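Local atomic coordinates of predicted ATPase involved in replication control, Cdc46/Mcm family (Methanopyrus kandleri AV19, PDB entry 3F8T), a protein that is a homologue of the MCM replicative helicase and, as its family suggests, may bind ATP and single-stranded DNA. Residues D372-L377 with D484-T489; K223-Q228 with V242-Y247; F26-R31 with R75-A80. The protein carries 2 engineered substitutions. All coordinates share one frame; numbering follows the deposited sequence.

Interaction 1: residues D372-L377 with D484-T489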
loop_
_atom_site.group_PDB
_atom_site.type_symbol
_atom_site.label_atom_id
_atom_site.label_comp_id
_atom_site.label_asym_id
_atom_site.label_seq_id
_atom_site.Cartn_x
_atom_site.Cartn_y
_atom_site.Cartn_z
ATOM N N ASP A 372 -1.529 -17.049 10.068
ATOM C CA ASP A 372 -2.438 -17.975 9.398
ATOM C C ASP A 372 -1.753 -19.296 9.044
ATOM O O ASP A 372 -2.360 -20.344 9.112
ATOM C CB ASP A 372 -2.991 -17.327 8.131
ATOM C CG ASP A 372 -3.857 -16.090 8.438
ATOM O OD1 ASP A 372 -5.055 -16.274 8.724
ATOM O OD2 ASP A 372 -3.330 -14.957 8.389
ATOM N N LEU A 373 -0.499 -19.224 8.627
ATOM C CA LEU A 373 0.209 -20.394 8.122
ATOM C C LEU A 373 1.661 -20.336 8.524
ATOM O O LEU A 373 2.268 -19.272 8.512
ATOM C CB LEU A 373 0.154 -20.451 6.591
ATOM C CG LEU A 373 -1.210 -20.528 5.904
ATOM C CD1 LEU A 373 -1.147 -19.999 4.488
ATOM C CD2 LEU A 373 -1.747 -21.945 5.947
ATOM N N ILE A 374 2.222 -21.493 8.861
ATOM C CA ILE A 374 3.659 -21.608 9.000
ATOM C C ILE A 374 4.145 -22.547 7.911
ATOM O O ILE A 374 3.641 -23.659 7.778
ATOM C CB ILE A 374 4.109 -22.120 10.392
ATOM C CG1 ILE A 374 3.432 -21.304 11.505
ATOM C CG2 ILE A 374 5.662 -22.099 10.461
ATOM C CD1 ILE A 374 3.798 -21.722 12.944
ATOM N N ALA A 375 5.094 -22.071 7.121
ATOM C CA ALA A 375 5.662 -22.843 6.023
ATOM C C ALA A 375 7.027 -23.397 6.448
ATOM O O ALA A 375 8.033 -22.664 6.500
ATOM C CB ALA A 375 5.778 -21.972 4.789
ATOM N N PHE A 376 7.039 -24.683 6.793
ATOM C CA PHE A 376 8.249 -25.374 7.218
ATOM C C PHE A 376 8.985 -25.835 5.984
ATOM O O PHE A 376 8.559 -26.782 5.319
ATOM C CB PHE A 376 7.919 -26.570 8.123
ATOM C CG PHE A 376 7.181 -26.198 9.378
ATOM C CD1 PHE A 376 5.788 -26.275 9.434
ATOM C CD2 PHE A 376 7.874 -25.769 10.503
ATOM C CE1 PHE A 376 5.105 -25.911 10.588
ATOM C CE2 PHE A 376 7.204 -25.413 11.648
ATOM C CZ PHE A 376 5.815 -25.482 11.696
ATOM N N LEU A 377 10.072 -25.143 5.652
ATOM C CA LEU A 377 10.841 -25.473 4.454
ATOM C C LEU A 377 11.603 -26.783 4.678
ATOM O O LEU A 377 11.979 -27.096 5.807
ATOM C CB LEU A 377 11.807 -24.336 4.097
ATOM C CG LEU A 377 11.308 -22.885 4.077
ATOM C CD1 LEU A 377 12.354 -21.994 3.434
ATOM C CD2 LEU A 377 9.985 -22.758 3.343
ATOM N N ASP A 484 -4.478 -27.521 6.135
ATOM C CA ASP A 484 -4.203 -28.920 6.524
ATOM C C ASP A 484 -2.724 -29.306 6.419
ATOM O O ASP A 484 -2.169 -29.964 7.319
ATOM C CB ASP A 484 -5.042 -29.884 5.691
ATOM C CG ASP A 484 -6.485 -29.929 6.134
ATOM O OD1 ASP A 484 -6.779 -29.574 7.295
ATOM O OD2 ASP A 484 -7.332 -30.313 5.312
ATOM N N TRP A 485 -2.086 -28.880 5.333
ATOM C CA TRP A 485 -0.658 -29.145 5.121
ATOM C C TRP A 485 0.170 -28.525 6.244
ATOM O O TRP A 485 1.025 -29.198 6.822
ATOM C CB TRP A 485 -0.212 -28.634 3.750
ATOM C CG TRP A 485 1.227 -28.903 3.407
ATOM C CD1 TRP A 485 1.740 -30.014 2.783
ATOM C CD2 TRP A 485 2.339 -28.040 3.659
ATOM N NE1 TRP A 485 3.108 -29.890 2.641
ATOM C CE2 TRP A 485 3.497 -28.686 3.168
ATOM C CE3 TRP A 485 2.471 -26.786 4.259
ATOM C CZ2 TRP A 485 4.767 -28.115 3.256
ATOM C CZ3 TRP A 485 3.736 -26.214 4.344
ATOM C CH2 TRP A 485 4.866 -26.879 3.841
ATOM N N TYR A 486 -0.099 -27.256 6.554
ATOM C CA TYR A 486 0.501 -26.553 7.700
ATOM C C TYR A 486 0.291 -27.295 9.025
ATOM O O TYR A 486 1.243 -27.528 9.787
ATOM C CB TYR A 486 -0.081 -25.127 7.803
ATOM C CG TYR A 486 -0.018 -24.506 9.190
ATOM C CD1 TYR A 486 1.159 -24.549 9.931
ATOM C CD2 TYR A 486 -1.122 -23.864 9.747
ATOM C CE1 TYR A 486 1.240 -23.994 11.201
ATOM C CE2 TYR A 486 -1.055 -23.294 11.044
ATOM C CZ TYR A 486 0.143 -23.364 11.752
ATOM O OH TYR A 486 0.296 -22.805 13.017
ATOM N N LEU A 487 -0.959 -27.640 9.317
ATOM C CA LEU A 487 -1.285 -28.305 10.582
ATOM C C LEU A 487 -0.599 -29.671 10.716
ATOM O O LEU A 487 -0.121 -30.040 11.804
ATOM C CB LEU A 487 -2.794 -28.453 10.736
ATOM C CG LEU A 487 -3.620 -27.171 10.906
ATOM C CD1 LEU A 487 -5.094 -27.534 10.933
ATOM C CD2 LEU A 487 -3.234 -26.369 12.156
ATOM N N GLU A 488 -0.544 -30.397 9.607
ATOM C CA GLU A 488 0.024 -31.736 9.582
ATOM C C GLU A 488 1.539 -31.724 9.627
ATOM O O GLU A 488 2.134 -32.436 10.439
ATOM C CB GLU A 488 -0.525 -32.543 8.397
ATOM C CG GLU A 488 -1.971 -32.999 8.653
ATOM C CD GLU A 488 -2.760 -33.363 7.387
ATOM O OE1 GLU A 488 -2.143 -33.748 6.370
ATOM O OE2 GLU A 488 -4.013 -33.282 7.429
ATOM N N THR A 489 2.158 -30.893 8.795
ATOM C CA THR A 489 3.616 -30.775 8.761
ATOM C C THR A 489 4.203 -30.223 10.060
ATOM O O THR A 489 5.322 -30.590 10.442
ATOM C CB THR A 489 4.106 -29.939 7.574
ATOM O OG1 THR A 489 3.613 -28.591 7.688
ATOM C CG2 THR A 489 3.618 -30.544 6.266
#

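Interaction 2: residues K223-Q228 with V242-Y247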
loop_
_atom_site.group_PDB
_atom_site.type_symbol
_atom_site.label_atom_id
_atom_site.label_comp_id
_atom_site.label_asym_id
_atom_site.label_seq_id
_atom_site.Cartn_x
_atom_site.Cartn_y
_atom_site.Cartn_z
ATOM N N LYS A 223 2.530 -21.682 -3.024
ATOM C CA LYS A 223 1.078 -21.439 -3.074
ATOM C C LYS A 223 0.639 -20.541 -1.924
ATOM O O LYS A 223 -0.136 -19.624 -2.114
ATOM C CB LYS A 223 0.308 -22.756 -3.053
ATOM C CG LYS A 223 0.438 -23.580 -4.359
ATOM C CD LYS A 223 -0.351 -24.853 -4.215
ATOM C CE LYS A 223 -0.328 -25.634 -5.532
ATOM N NZ LYS A 223 -0.943 -26.980 -5.317
ATOM N N MET A 224 1.156 -20.802 -0.726
ATOM C CA MET A 224 0.870 -19.951 0.447
ATOM C C MET A 224 1.255 -18.486 0.219
ATOM O O MET A 224 0.478 -17.578 0.497
ATOM C CB MET A 224 1.644 -20.464 1.661
ATOM C CG MET A 224 1.195 -21.809 2.165
ATOM S SD MET A 224 2.204 -22.210 3.623
ATOM C CE MET A 224 1.394 -23.741 4.049
ATOM N N LEU A 225 2.475 -18.262 -0.257
ATOM C CA LEU A 225 2.959 -16.914 -0.542
ATOM C C LEU A 225 2.231 -16.253 -1.712
ATOM O O LEU A 225 1.999 -15.047 -1.685
ATOM C CB LEU A 225 4.468 -16.926 -0.790
ATOM C CG LEU A 225 5.335 -17.540 0.322
ATOM C CD1 LEU A 225 6.797 -17.224 0.066
ATOM C CD2 LEU A 225 4.957 -17.004 1.658
ATOM N N ALA A 226 1.904 -17.032 -2.748
ATOM C CA ALA A 226 1.069 -16.516 -3.847
ATOM C C ALA A 226 -0.275 -15.984 -3.319
ATOM O O ALA A 226 -0.663 -14.845 -3.592
ATOM C CB ALA A 226 0.837 -17.589 -4.890
ATOM N N LEU A 227 -0.971 -16.794 -2.529
ATOM C CA LEU A 227 -2.270 -16.372 -2.012
ATOM C C LEU A 227 -2.117 -15.215 -1.008
ATOM O O LEU A 227 -2.954 -14.325 -0.935
ATOM C CB LEU A 227 -3.027 -17.576 -1.423
ATOM C CG LEU A 227 -3.437 -18.643 -2.463
ATOM C CD1 LEU A 227 -3.881 -19.903 -1.768
ATOM C CD2 LEU A 227 -4.548 -18.135 -3.402
ATOM N N GLN A 228 -1.038 -15.208 -0.236
ATOM C CA GLN A 228 -0.772 -14.024 0.601
ATOM C C GLN A 228 -0.726 -12.701 -0.207
ATOM O O GLN A 228 -1.343 -11.707 0.188
ATOM C CB GLN A 228 0.500 -14.197 1.439
ATOM C CG GLN A 228 0.814 -12.949 2.279
ATOM C CD GLN A 228 2.073 -13.107 3.078
ATOM O OE1 GLN A 228 3.103 -13.530 2.546
ATOM N NE2 GLN A 228 2.007 -12.780 4.377
ATOM N N VAL A 242 2.009 -14.995 7.134
ATOM C CA VAL A 242 2.698 -16.266 6.858
ATOM C C VAL A 242 4.075 -16.223 7.508
ATOM O O VAL A 242 4.800 -15.235 7.373
ATOM C CB VAL A 242 2.811 -16.552 5.318
ATOM C CG1 VAL A 242 3.576 -17.846 5.047
ATOM C CG2 VAL A 242 1.415 -16.663 4.659
ATOM N N LEU A 243 4.422 -17.292 8.223
ATOM C CA LEU A 243 5.753 -17.442 8.799
ATOM C C LEU A 243 6.503 -18.534 8.039
ATOM O O LEU A 243 6.048 -19.675 8.005
ATOM C CB LEU A 243 5.649 -17.838 10.275
ATOM C CG LEU A 243 6.959 -18.164 11.027
ATOM C CD1 LEU A 243 7.947 -17.004 10.951
ATOM C CD2 LEU A 243 6.646 -18.537 12.482
ATOM N N LEU A 244 7.628 -18.169 7.438
ATOM C CA LEU A 244 8.554 -19.130 6.836
ATOM C C LEU A 244 9.523 -19.632 7.886
ATOM O O LEU A 244 10.201 -18.835 8.544
ATOM C CB LEU A 244 9.367 -18.461 5.743
ATOM C CG LEU A 244 8.760 -17.916 4.468
ATOM C CD1 LEU A 244 9.899 -17.697 3.485
ATOM C CD2 LEU A 244 7.735 -18.878 3.888
ATOM N N ALA A 245 9.597 -20.953 8.055
ATOM C CA ALA A 245 10.557 -21.520 8.984
ATOM C C ALA A 245 11.579 -22.363 8.223
ATOM O O ALA A 245 11.271 -23.471 7.780
ATOM C CB ALA A 245 9.849 -22.340 10.039
ATOM N N GLY A 246 12.777 -21.812 8.046
ATOM C CA GLY A 246 13.866 -22.519 7.359
ATOM C C GLY A 246 15.210 -21.867 7.601
ATOM O O GLY A 246 15.335 -20.974 8.444
ATOM N N TYR A 247 16.222 -22.320 6.855
ATOM C CA TYR A 247 17.575 -21.759 6.939
ATOM C C TYR A 247 17.582 -20.308 6.479
ATOM O O TYR A 247 16.828 -19.963 5.566
ATOM C CB TYR A 247 18.539 -22.581 6.075
ATOM C CG TYR A 247 18.988 -23.876 6.711
ATOM C CD1 TYR A 247 18.117 -24.955 6.833
ATOM C CD2 TYR A 247 20.300 -24.028 7.171
ATOM C CE1 TYR A 247 18.522 -26.155 7.413
ATOM C CE2 TYR A 247 20.721 -25.228 7.758
ATOM C CZ TYR A 247 19.820 -26.283 7.874
ATOM O OH TYR A 247 20.213 -27.471 8.443
#

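Interaction 3: residues F26-R31 with R75-A80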
loop_
_atom_site.group_PDB
_atom_site.type_symbol
_atom_site.label_atom_id
_atom_site.label_comp_id
_atom_site.label_asym_id
_atom_site.label_seq_id
_atom_site.Cartn_x
_atom_site.Cartn_y
_atom_site.Cartn_z
ATOM N N PHE A 26 4.054 41.789 -13.272
ATOM C CA PHE A 26 4.511 40.464 -12.878
ATOM C C PHE A 26 5.443 39.824 -13.904
ATOM O O PHE A 26 5.800 38.656 -13.781
ATOM C CB PHE A 26 3.288 39.581 -12.590
ATOM C CG PHE A 26 2.633 39.894 -11.282
ATOM C CD1 PHE A 26 1.589 40.820 -11.208
ATOM C CD2 PHE A 26 3.088 39.299 -10.107
ATOM C CE1 PHE A 26 0.994 41.123 -9.995
ATOM C CE2 PHE A 26 2.495 39.596 -8.879
ATOM C CZ PHE A 26 1.449 40.507 -8.822
ATOM N N GLY A 27 5.845 40.611 -14.903
ATOM C CA GLY A 27 6.803 40.178 -15.920
ATOM C C GLY A 27 6.258 39.133 -16.870
ATOM O O GLY A 27 7.005 38.273 -17.324
ATOM N N LEU A 28 4.956 39.224 -17.158
ATOM C CA LEU A 28 4.258 38.311 -18.071
ATOM C C LEU A 28 3.883 39.004 -19.369
ATOM O O LEU A 28 3.443 40.152 -19.337
ATOM C CB LEU A 28 2.963 37.794 -17.423
ATOM C CG LEU A 28 3.118 36.971 -16.147
ATOM C CD1 LEU A 28 1.752 36.647 -15.599
ATOM C CD2 LEU A 28 3.912 35.698 -16.446
ATOM N N PRO A 29 4.019 38.304 -20.506
ATOM C CA PRO A 29 3.450 38.839 -21.748
ATOM C C PRO A 29 1.967 39.047 -21.521
ATOM O O PRO A 29 1.308 38.176 -20.939
ATOM C CB PRO A 29 3.670 37.709 -22.753
ATOM C CG PRO A 29 4.796 36.914 -22.204
ATOM C CD PRO A 29 4.675 36.999 -20.712
ATOM N N THR A 30 1.447 40.195 -21.940
ATOM C CA THR A 30 0.020 40.493 -21.779
ATOM C C THR A 30 -0.902 39.372 -22.300
ATOM O O THR A 30 -1.901 39.041 -21.658
ATOM C CB THR A 30 -0.359 41.868 -22.400
ATOM O OG1 THR A 30 0.402 42.895 -21.752
ATOM C CG2 THR A 30 -1.827 42.165 -22.188
ATOM N N ARG A 31 -0.564 38.786 -23.446
ATOM C CA ARG A 31 -1.405 37.729 -24.027
ATOM C C ARG A 31 -1.597 36.511 -23.098
ATOM O O ARG A 31 -2.677 35.907 -23.073
ATOM C CB ARG A 31 -0.916 37.313 -25.422
ATOM C CG ARG A 31 0.495 36.754 -25.493
ATOM C CD ARG A 31 0.793 36.102 -26.868
ATOM N NE ARG A 31 0.067 34.842 -27.062
ATOM C CZ ARG A 31 0.392 33.685 -26.480
ATOM N NH1 ARG A 31 1.438 33.609 -25.657
ATOM N NH2 ARG A 31 -0.336 32.601 -26.711
ATOM N N ARG A 75 5.484 30.033 -11.078
ATOM C CA ARG A 75 5.902 30.897 -9.968
ATOM C C ARG A 75 5.607 32.376 -10.286
ATOM O O ARG A 75 5.390 33.184 -9.383
ATOM C CB ARG A 75 7.379 30.640 -9.606
ATOM C CG ARG A 75 8.411 31.033 -10.693
ATOM C CD ARG A 75 9.086 32.336 -10.296
ATOM N NE ARG A 75 10.139 32.778 -11.213
ATOM C CZ ARG A 75 10.797 33.928 -11.068
ATOM N NH1 ARG A 75 10.507 34.727 -10.039
ATOM N NH2 ARG A 75 11.739 34.281 -11.941
ATOM N N LEU A 76 5.583 32.701 -11.577
ATOM C CA LEU A 76 5.209 34.040 -12.075
ATOM C C LEU A 76 3.707 34.231 -12.242
ATOM O O LEU A 76 3.173 35.293 -11.926
ATOM C CB LEU A 76 5.861 34.313 -13.439
ATOM C CG LEU A 76 7.381 34.298 -13.548
ATOM C CD1 LEU A 76 7.781 34.595 -14.984
ATOM C CD2 LEU A 76 7.985 35.316 -12.591
ATOM N N VAL A 77 3.043 33.193 -12.756
ATOM C CA VAL A 77 1.610 33.259 -13.088
ATOM C C VAL A 77 0.724 33.248 -11.852
ATOM O O VAL A 77 -0.186 34.066 -11.720
ATOM C CB VAL A 77 1.221 32.134 -14.058
ATOM C CG1 VAL A 77 -0.312 32.107 -14.321
ATOM C CG2 VAL A 77 2.009 32.291 -15.349
ATOM N N GLU A 78 1.000 32.332 -10.933
ATOM C CA GLU A 78 0.169 32.202 -9.742
ATOM C C GLU A 78 -0.030 33.521 -8.945
ATOM O O GLU A 78 -1.157 33.850 -8.614
ATOM C CB GLU A 78 0.678 31.047 -8.864
ATOM C CG GLU A 78 -0.321 30.548 -7.830
ATOM C CD GLU A 78 -0.180 31.264 -6.506
ATOM O OE1 GLU A 78 0.731 32.110 -6.387
ATOM O OE2 GLU A 78 -0.980 30.986 -5.583
ATOM N N PRO A 79 1.059 34.256 -8.590
ATOM C CA PRO A 79 0.799 35.539 -7.899
ATOM C C PRO A 79 0.082 36.590 -8.752
ATOM O O PRO A 79 -0.645 37.439 -8.202
ATOM C CB PRO A 79 2.202 36.026 -7.500
ATOM C CG PRO A 79 3.118 35.332 -8.399
ATOM C CD PRO A 79 2.501 33.986 -8.688
ATOM N N ALA A 80 0.278 36.546 -10.072
ATOM C CA ALA A 80 -0.451 37.457 -10.980
ATOM C C ALA A 80 -1.949 37.198 -10.889
ATOM O O ALA A 80 -2.752 38.126 -10.775
ATOM C CB ALA A 80 0.019 37.280 -12.414
HETATM O O HOH W 1 5.240 37.041 -11.552
#

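Interaction 1: residues D372-L377 with D484-T489
Tyr486 lies with one ring face against the backbone of strand 373-376. Leu373 CA sits 4.2 Å from the ring centroid, a CH-pi contact 17° off the normal, and Ile374 N shares that face nearer the rim. The tyrosine CG is swung anti to its N (chi1 156°), carrying the ring from helix 473-489 across to the strand. Apolar contacts extend the patch. Ile374 CG1 reaches 3.5 Å from Tyr486 CE1, Leu373 CD2 rests on Tyr486 CB, and Phe376 CE1 lies at the edge of the tyrosine ring, 4.2 Å from Tyr486 CD1. The rim of Trp485 faces Ala375 CA.

No hydrogen bond crosses between the segments; the one side-chain bond within them is in the helix. Thr489 OG1 donates to Trp485 O (2.8 Å), which also accepts Thr489 N from the other face of its carbonyl plane; the hydroxyl also lies 3.6 Å from Phe376 CD1. Just before the strand, Asp372 is salt-bridged to Arg457.

Strand 373-376 is an edge strand of the AAA+ parallel sheet, bonded on one side to 242-245. On its other edge, buried Ile374 O and Phe376 N have no hydrogen-bonding partner in the model; the lid helix covers this edge with aromatic rings, not polar groups.

Interaction 2: residues K223-Q228 with V242-Y247
Gln228 reaches from helix 219-229 over the side chain of Val242, the first residue of strand 242-245. Its CB is the start of the contact, 4.2 Å from Val242 CG2. With CG anti to the backbone N (chi1 178°) and the next torsion also extended, the chain runs straight out from the helix and carries the amide across the valine at a slant. There CD lies 3.9 Å from the same methyl, Val242 CG2, while OE1 approaches the branch point, 4.1 Å from Val242 CB. At the tip, NE2 comes to 3.5 Å from Val242 N without bonding to it. This amide nitrogen donates to Leu240 O, just ahead of the strand, and weakly to Val342 O on the adjoining strand 341-346, two bonds that help to fix the rotation of the amide.

The setting is the parallel sheet of an AAA+ P-loop domain, in strand order 2-3-4-1-5. Strand 242-245 is the first of these and lies between 341-346 and 373-376. It leads through Gly246 to Tyr247, the N-cap of helix 248-261, the position that the phosphate-binding loop takes in P-loop ATPases. Helix 219-229 packs on one face of the sheet, its axis 9.9 Å from that of the strand and running roughly against it at 152°.

One turn back from Gln228, Leu225 CD2 fits against two strand residues on that face: Val242 CG1 is 3.8 Å away and Leu244 CD2 is 4.0 Å away. Val242 thus divides its methyls, CG1 going to the leucine and CG2 to the glutamine. Leu343 of strand 341-346 also touches both Leu225 and Gln228. The Met224 side chain sets out toward the strand but bends off to Leu373 and Ala375 of strand 373-376.

Interaction 3: residues F26-R31 with R75-A80
A Schellman motif ends helix 19-25, and the residues around it, Phe26 to Leu28, pack against Leu76 to Ala80 of helix 74-88 in the helical N-terminal domain of the MCM homologue. Gly27 is the C-prime residue of the motif, its positive phi (70°) turning the chain while the backbone N atoms of Gly27 and Leu28 bond back to carbonyls of the last turn. The reversal leaves the flanking Phe26 and Leu28 both directed at helix 74-88.

Phe26 lays its ring flat on Ala80. The alanine CA is 3.8 Å from the ring centroid and only 7° off the normal, a nearly centred CH-pi contact, and Ala80 CB is over the same face, toward CG. Farther out, Phe26 CE2 meets Pro79 CB at 3.8 Å, and CZ approaches the proline carbonyl obliquely.

Leu28 forks over the helix. Its CD1 touches Ala80 CB at 3.7 Å, whereas CD2 drops beside Leu76 CB at 3.8 Å and reaches Val77 CG2 at 4.1 Å. The Leu28 and Leu76 side chains run side by side but point opposite ways, while that of Leu28 lies roughly perpendicular to that of Val77. Trp69 of helix 64-72 and Leu33 of helix 30-37 also touch Leu28, which places it in the small core between these helices.

Helix 74-88 is kinked at Pro79, whose N has no hydrogen to give to the preceding turn. Nearby, Ala80 N is 3.7 Å from Leu76 O, long for a hydrogen bond, and a water donates to that carbonyl. The water is 2.7 Å from Leu76 O and also donates to Phe26 O at 2.8 Å, bridging the two segments, while its oxygen lies at the edge of the Phe26 ring, in the ring plane.

In the fold
Interactions 1 and 2 are buried and lie on the same parallel sheet, their centres about 9 Å apart. Neighbouring strands 373-376 and 242-245 join them through backbone bonds such as Ala375 N to Leu243 O, and Trp485 packs on Met224. Interaction 2 lines a sheet face with aliphatic groups and one amide, whereas interaction 1 sets aromatic rings of the lid helix against one edge strand. Interaction 3 stands apart in the N-terminal domain, its centre about 66 Å from that of interaction 1 and 58 Å from that of interaction 2. Only partly buried, it joins helical elements and, unlike the others, includes a water bridge.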